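Local coordinates for kinetochore-associated protein NSL1 homolog (Homo sapiens, PDB 5LSI) that serves as a subunit of the MIS12 complex, which is required for kinetochore formation and for normal chromosome alignment and segregation in mitosis, at residues 25-30 / 59-64; 12-17 / 69-74. One frame throughout, in Å; residues are numbered along the deposited sequence.

Interaction 1. Residues 25-30 / 59-64; sequences EMLQLC and SAVQEN
This is a small, buried apolar contact between two helices near the centre of the chain. Leu27 and Met26 on helix 20-35 face Val61 and Gln62 on helix 46-62. Leu27 and Val61 carry most of it. Their side chains reach toward each other, tip to tip. Leu27 CD2 is set against the fork of the valine, 3.8 Å from Val61 CG1 and 3.9 Å from Val61 CG2. Val61 CB is as close to that methyl as CG2 is, so CD2 is cupped by the whole branch. The first torsion of Val61, 173°, sets CG1 anti to the backbone N, and the two gamma carbons thus share the methyl. The other leucine branch points elsewhere: Leu27 CD1 lies 3.9 Å from Gln62 NE2. Here the two side chains cross obliquely. The extended Gln62 chain brings its amide nitrogen to this methyl. Met26 adds a looser contact from its end, with CE 4.4 Å from Val61 CG1. The two helices run in roughly opposite directions and form a helical hairpin. The NSL1 piece in this chain is built around that hairpin. Leu27 also rests on Phe57 and Glu58 of helix 46-62, which extends the packing back along the hairpin. A second protein chain packs on Met26, Ala60 and Val61. Beyond Val61 the chain leaves the helix. Asn64 ND2 donates to Ala60 O at 2.7 Å, almost straight at 172° and in the carbonyl plane. The acceptor also lies close to the amide plane, which fixes how the Asn64 side chain is rotated. Asn64 OD1 is hydrogen-bonded to a polar side chain of the other protein chain.

Interaction 2. Residues 12-17 / 69-74; sequences DFRVRC and GQAWQE
The guanidinium of Arg14 is met obliquely by the 69-74 loop, at Ala71 CA and Gly69 O, and has the carboxylate of Asp12 in plane at its edge. Arg14 NH1 is 4.0 Å from Ala71 CA, and NH2 stands 4.1 Å from Gly69 O. These are packing distances, and no direct hydrogen bond joins the two segments. The orientation of the guanidinium is set from its own side. Asp12 is gripped side-on by two nitrogens. Arg14 NE donates to the syn lone pair of Asp12 OD1 at 3.0 Å. Arg14 NH2 forms a salt bridge to Asp12 OD2 at 2.9 Å, 26° out of the carboxylate plane. The bend at chi3, -60°, turns the end of the arginine back to this acid. Asp12 OD1 also accepts from the backbone N of Arg14, above the carboxylate plane, which makes an Asx turn. A leucine in place of Arg14 would probably leave the Asp12 carboxylate without its charged mate and uncover the loop at Ala71. One water links the segments by backbone. It donates to Cys17 O at 2.9 Å and accepts from Gly69 N at 2.6 Å. Gly69 sits at phi 73°, less readily adopted by residues with a side chain. The loop is braced internally as well: Ala71 N donates to the anti lone pair of Glu74 OE1 at 2.9 Å. Next to it, Trp72 makes a cation-pi contact with Lys20. The contact thus joins the segment holding strand 15-17 to the loop after strand 65-67 at the surface. Arg14 NE and NH2 both bond to Asp12, so the loop is met by loose packing and one bridging water, with no salt bridge across it. Glu74 OE1 lies 6.0 Å from Arg14 NH1, so a weak long-range attraction may remain.

In the fold
From the N terminus, the chain passes through residues 12-17, which carry the first strand, and enters helix 20-35. It turns back along helix 46-62. Interaction 1 closes this inner loop, with 28 residues between its segments. The chain then forms strand 65-67, which lies parallel to strand 15-17, and runs into the 69-74 loop. Interaction 2 closes the outer loop, with 51 residues between its segments, so interaction 1 is nested inside it. Their centres are 13 Å apart. They also touch: Asn64 O probably accepts from Val15 N, and Gln62 packs on Trp72. The hairpin and the two-stranded sheet are thereby joined.

Interaction 1. Residues 25-30 / 59-64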
loop_
_atom_site.group_PDB
_atom_site.type_symbol
_atom_site.label_atom_id
_atom_site.label_comp_id
_atom_site.label_asym_id
_atom_site.label_seq_id
_atom_site.Cartn_x
_atom_site.Cartn_y
_atom_site.Cartn_z
ATOM N N GLU B 25 11.522 -0.502 2.291
ATOM C CA GLU B 25 11.621 -0.270 3.728
ATOM C C GLU B 25 10.303 0.243 4.294
ATOM O O GLU B 25 9.904 -0.140 5.401
ATOM C CB GLU B 25 12.775 0.693 4.012
ATOM C CG GLU B 25 14.117 0.110 3.582
ATOM C CD GLU B 25 15.297 1.040 3.798
ATOM O OE1 GLU B 25 15.116 2.275 3.776
ATOM O OE2 GLU B 25 16.420 0.521 3.985
ATOM N N MET B 26 9.609 1.099 3.541
ATOM C CA MET B 26 8.267 1.526 3.928
ATOM C C MET B 26 7.310 0.342 4.024
ATOM O O MET B 26 6.509 0.257 4.962
ATOM C CB MET B 26 7.749 2.554 2.923
ATOM C CG MET B 26 6.256 2.815 3.003
ATOM S SD MET B 26 5.636 3.643 1.523
ATOM C CE MET B 26 5.915 2.392 0.273
ATOM N N LEU B 27 7.379 -0.584 3.062
ATOM C CA LEU B 27 6.519 -1.763 3.105
ATOM C C LEU B 27 6.839 -2.643 4.307
ATOM O O LEU B 27 5.938 -3.253 4.896
ATOM C CB LEU B 27 6.652 -2.563 1.808
ATOM C CG LEU B 27 6.106 -1.876 0.552
ATOM C CD1 LEU B 27 6.298 -2.755 -0.674
ATOM C CD2 LEU B 27 4.644 -1.514 0.725
ATOM N N GLN B 28 8.117 -2.729 4.685
ATOM C CA GLN B 28 8.473 -3.501 5.874
ATOM C C GLN B 28 7.828 -2.917 7.122
ATOM O O GLN B 28 7.324 -3.659 7.975
ATOM C CB GLN B 28 9.993 -3.562 6.035
ATOM C CG GLN B 28 10.685 -4.384 4.964
ATOM C CD GLN B 28 12.190 -4.427 5.135
ATOM O OE1 GLN B 28 12.734 -3.906 6.112
ATOM N NE2 GLN B 28 12.872 -5.059 4.189
ATOM N N LEU B 29 7.821 -1.587 7.242
ATOM C CA LEU B 29 7.180 -0.944 8.389
ATOM C C LEU B 29 5.682 -1.219 8.407
ATOM O O LEU B 29 5.126 -1.633 9.433
ATOM C CB LEU B 29 7.452 0.562 8.363
ATOM C CG LEU B 29 8.892 1.001 8.646
ATOM C CD1 LEU B 29 9.086 2.474 8.321
ATOM C CD2 LEU B 29 9.256 0.725 10.094
ATOM N N CYS B 30 5.009 -0.991 7.276
ATOM C CA CYS B 30 3.574 -1.241 7.194
ATOM C C CYS B 30 3.235 -2.718 7.309
ATOM O O CYS B 30 2.099 -3.052 7.661
ATOM C CB CYS B 30 3.017 -0.692 5.882
ATOM S SG CYS B 30 3.192 1.093 5.726
ATOM N N SER B 59 2.201 -6.495 -3.365
ATOM C CA SER B 59 1.940 -6.467 -4.803
ATOM C C SER B 59 1.076 -5.275 -5.192
ATOM O O SER B 59 1.346 -4.610 -6.196
ATOM C CB SER B 59 1.274 -7.767 -5.249
ATOM O OG SER B 59 2.164 -8.855 -5.107
ATOM N N ALA B 60 0.036 -4.984 -4.407
ATOM C CA ALA B 60 -0.844 -3.870 -4.742
ATOM C C ALA B 60 -0.088 -2.550 -4.735
ATOM O O ALA B 60 -0.337 -1.680 -5.577
ATOM C CB ALA B 60 -2.024 -3.816 -3.773
ATOM N N VAL B 61 0.840 -2.380 -3.791
ATOM C CA VAL B 61 1.636 -1.157 -3.752
ATOM C C VAL B 61 2.605 -1.123 -4.927
ATOM O O VAL B 61 2.696 -0.126 -5.651
ATOM C CB VAL B 61 2.379 -1.035 -2.408
ATOM C CG1 VAL B 61 3.347 0.139 -2.437
ATOM C CG2 VAL B 61 1.392 -0.867 -1.269
ATOM N N GLN B 62 3.331 -2.225 -5.142
ATOM C CA GLN B 62 4.370 -2.247 -6.168
ATOM C C GLN B 62 3.789 -2.066 -7.567
ATOM O O GLN B 62 4.379 -1.372 -8.404
ATOM C CB GLN B 62 5.159 -3.550 -6.078
ATOM C CG GLN B 62 6.042 -3.645 -4.847
ATOM C CD GLN B 62 6.560 -5.049 -4.612
ATOM O OE1 GLN B 62 6.340 -5.946 -5.425
ATOM N NE2 GLN B 62 7.251 -5.247 -3.497
ATOM N N GLU B 63 2.640 -2.684 -7.848
ATOM C CA GLU B 63 2.055 -2.550 -9.177
ATOM C C GLU B 63 1.424 -1.184 -9.407
ATOM O O GLU B 63 1.052 -0.877 -10.545
ATOM C CB GLU B 63 1.011 -3.644 -9.415
ATOM C CG GLU B 63 1.535 -5.052 -9.207
ATOM C CD GLU B 63 1.199 -5.974 -10.355
ATOM O OE1 GLU B 63 1.464 -5.593 -11.515
ATOM O OE2 GLU B 63 0.665 -7.076 -10.096
ATOM N N ASN B 64 1.303 -0.356 -8.368
ATOM C CA ASN B 64 0.692 0.961 -8.482
ATOM C C ASN B 64 1.698 2.094 -8.320
ATOM O O ASN B 64 1.304 3.243 -8.099
ATOM C CB ASN B 64 -0.438 1.108 -7.465
ATOM C CG ASN B 64 -1.714 0.460 -7.933
ATOM O OD1 ASN B 64 -2.442 1.029 -8.744
ATOM N ND2 ASN B 64 -1.989 -0.741 -7.436
#

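Interaction 2. Residues 12-17 / 69-74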
loop_
_atom_site.group_PDB
_atom_site.type_symbol
_atom_site.label_atom_id
_atom_site.label_comp_id
_atom_site.label_asym_id
_atom_site.label_seq_id
_atom_site.Cartn_x
_atom_site.Cartn_y
_atom_site.Cartn_z
ATOM N N ASP B 12 -0.547 8.460 -16.709
ATOM C CA ASP B 12 -0.019 7.417 -15.834
ATOM C C ASP B 12 -0.340 7.795 -14.393
ATOM O O ASP B 12 0.255 8.724 -13.840
ATOM C CB ASP B 12 1.485 7.255 -16.037
ATOM C CG ASP B 12 2.055 6.064 -15.285
ATOM O OD1 ASP B 12 1.334 5.458 -14.464
ATOM O OD2 ASP B 12 3.237 5.736 -15.517
ATOM N N PHE B 13 -1.273 7.070 -13.784
ATOM C CA PHE B 13 -1.733 7.385 -12.439
ATOM C C PHE B 13 -0.938 6.677 -11.350
ATOM O O PHE B 13 -1.214 6.894 -10.166
ATOM C CB PHE B 13 -3.218 7.047 -12.308
ATOM C CG PHE B 13 -4.099 7.917 -13.148
ATOM C CD1 PHE B 13 -4.509 9.154 -12.686
ATOM C CD2 PHE B 13 -4.500 7.510 -14.408
ATOM C CE1 PHE B 13 -5.309 9.969 -13.459
ATOM C CE2 PHE B 13 -5.303 8.317 -15.185
ATOM C CZ PHE B 13 -5.709 9.550 -14.708
ATOM N N ARG B 14 0.033 5.845 -11.715
ATOM C CA ARG B 14 0.895 5.230 -10.716
ATOM C C ARG B 14 1.692 6.301 -9.984
ATOM O O ARG B 14 2.089 7.313 -10.569
ATOM C CB ARG B 14 1.839 4.222 -11.374
ATOM C CG ARG B 14 1.141 3.028 -12.000
ATOM C CD ARG B 14 2.128 2.141 -12.741
ATOM N NE ARG B 14 2.809 2.871 -13.807
ATOM C CZ ARG B 14 3.782 2.363 -14.559
ATOM N NH1 ARG B 14 4.194 1.117 -14.365
ATOM N NH2 ARG B 14 4.347 3.104 -15.503
ATOM N N VAL B 15 1.910 6.082 -8.686
ATOM C CA VAL B 15 2.701 7.015 -7.892
ATOM C C VAL B 15 4.140 6.996 -8.389
ATOM O O VAL B 15 4.766 5.934 -8.484
ATOM C CB VAL B 15 2.611 6.660 -6.401
ATOM C CG1 VAL B 15 3.340 7.697 -5.559
ATOM C CG2 VAL B 15 1.156 6.545 -5.977
ATOM N N ARG B 16 4.666 8.174 -8.719
ATOM C CA ARG B 16 5.981 8.307 -9.347
ATOM C C ARG B 16 7.054 8.312 -8.267
ATOM O O ARG B 16 7.320 9.341 -7.645
ATOM C CB ARG B 16 6.046 9.579 -10.185
ATOM C CG ARG B 16 5.261 9.502 -11.477
ATOM C CD ARG B 16 4.817 10.873 -11.956
ATOM N NE ARG B 16 4.095 10.782 -13.223
ATOM C CZ ARG B 16 3.436 11.788 -13.786
ATOM N NH1 ARG B 16 3.396 12.973 -13.192
ATOM N NH2 ARG B 16 2.812 11.607 -14.942
ATOM N N CYS B 17 7.688 7.165 -8.051
ATOM C CA CYS B 17 8.729 7.032 -7.046
ATOM C C CYS B 17 10.096 6.936 -7.709
ATOM O O CYS B 17 10.215 6.652 -8.905
ATOM C CB CYS B 17 8.485 5.805 -6.163
ATOM S SG CYS B 17 7.000 5.935 -5.143
ATOM N N GLY B 69 9.825 6.211 -13.689
ATOM C CA GLY B 69 9.024 5.993 -14.876
ATOM C C GLY B 69 8.923 4.558 -15.345
ATOM O O GLY B 69 8.198 4.295 -16.312
ATOM N N GLN B 70 9.614 3.625 -14.699
ATOM C CA GLN B 70 9.618 2.224 -15.089
ATOM C C GLN B 70 8.776 1.400 -14.124
ATOM O O GLN B 70 8.513 1.804 -12.988
ATOM C CB GLN B 70 11.043 1.665 -15.118
ATOM C CG GLN B 70 12.069 2.573 -15.773
ATOM C CD GLN B 70 13.467 1.982 -15.729
ATOM O OE1 GLN B 70 13.636 0.768 -15.602
ATOM N NE2 GLN B 70 14.478 2.839 -15.821
ATOM N N ALA B 71 8.370 0.222 -14.586
ATOM C CA ALA B 71 7.682 -0.716 -13.716
ATOM C C ALA B 71 8.625 -1.215 -12.624
ATOM O O ALA B 71 9.851 -1.182 -12.758
ATOM C CB ALA B 71 7.133 -1.893 -14.518
ATOM N N TRP B 72 8.027 -1.685 -11.529
ATOM C CA TRP B 72 8.806 -2.099 -10.365
ATOM C C TRP B 72 9.754 -3.243 -10.707
ATOM O O TRP B 72 10.955 -3.177 -10.419
ATOM C CB TRP B 72 7.859 -2.503 -9.234
ATOM C CG TRP B 72 8.523 -3.145 -8.050
ATOM C CD1 TRP B 72 8.851 -4.463 -7.905
ATOM C CD2 TRP B 72 8.907 -2.501 -6.831
ATOM N NE1 TRP B 72 9.429 -4.675 -6.676
ATOM C CE2 TRP B 72 9.472 -3.486 -5.997
ATOM C CE3 TRP B 72 8.831 -1.187 -6.366
ATOM C CZ2 TRP B 72 9.960 -3.196 -4.729
ATOM C CZ3 TRP B 72 9.317 -0.903 -5.105
ATOM C CH2 TRP B 72 9.874 -1.902 -4.302
ATOM N N GLN B 73 9.229 -4.304 -11.322
ATOM C CA GLN B 73 10.027 -5.499 -11.569
ATOM C C GLN B 73 11.138 -5.264 -12.584
ATOM O O GLN B 73 12.095 -6.045 -12.625
ATOM C CB GLN B 73 9.129 -6.643 -12.042
ATOM C CG GLN B 73 8.311 -6.329 -13.292
ATOM C CD GLN B 73 7.031 -5.566 -12.992
ATOM O OE1 GLN B 73 6.915 -4.898 -11.962
ATOM N NE2 GLN B 73 6.061 -5.662 -13.895
ATOM N N GLU B 74 11.041 -4.214 -13.396
ATOM C CA GLU B 74 12.042 -3.938 -14.415
ATOM C C GLU B 74 13.019 -2.842 -14.011
ATOM O O GLU B 74 13.891 -2.486 -14.809
ATOM C CB GLU B 74 11.359 -3.561 -15.735
ATOM C CG GLU B 74 10.702 -2.191 -15.739
ATOM C CD GLU B 74 10.013 -1.884 -17.057
ATOM O OE1 GLU B 74 9.035 -1.106 -17.056
ATOM O OE2 GLU B 74 10.446 -2.427 -18.096
HETATM O O HOH W 1 8.868 7.089 -11.382
#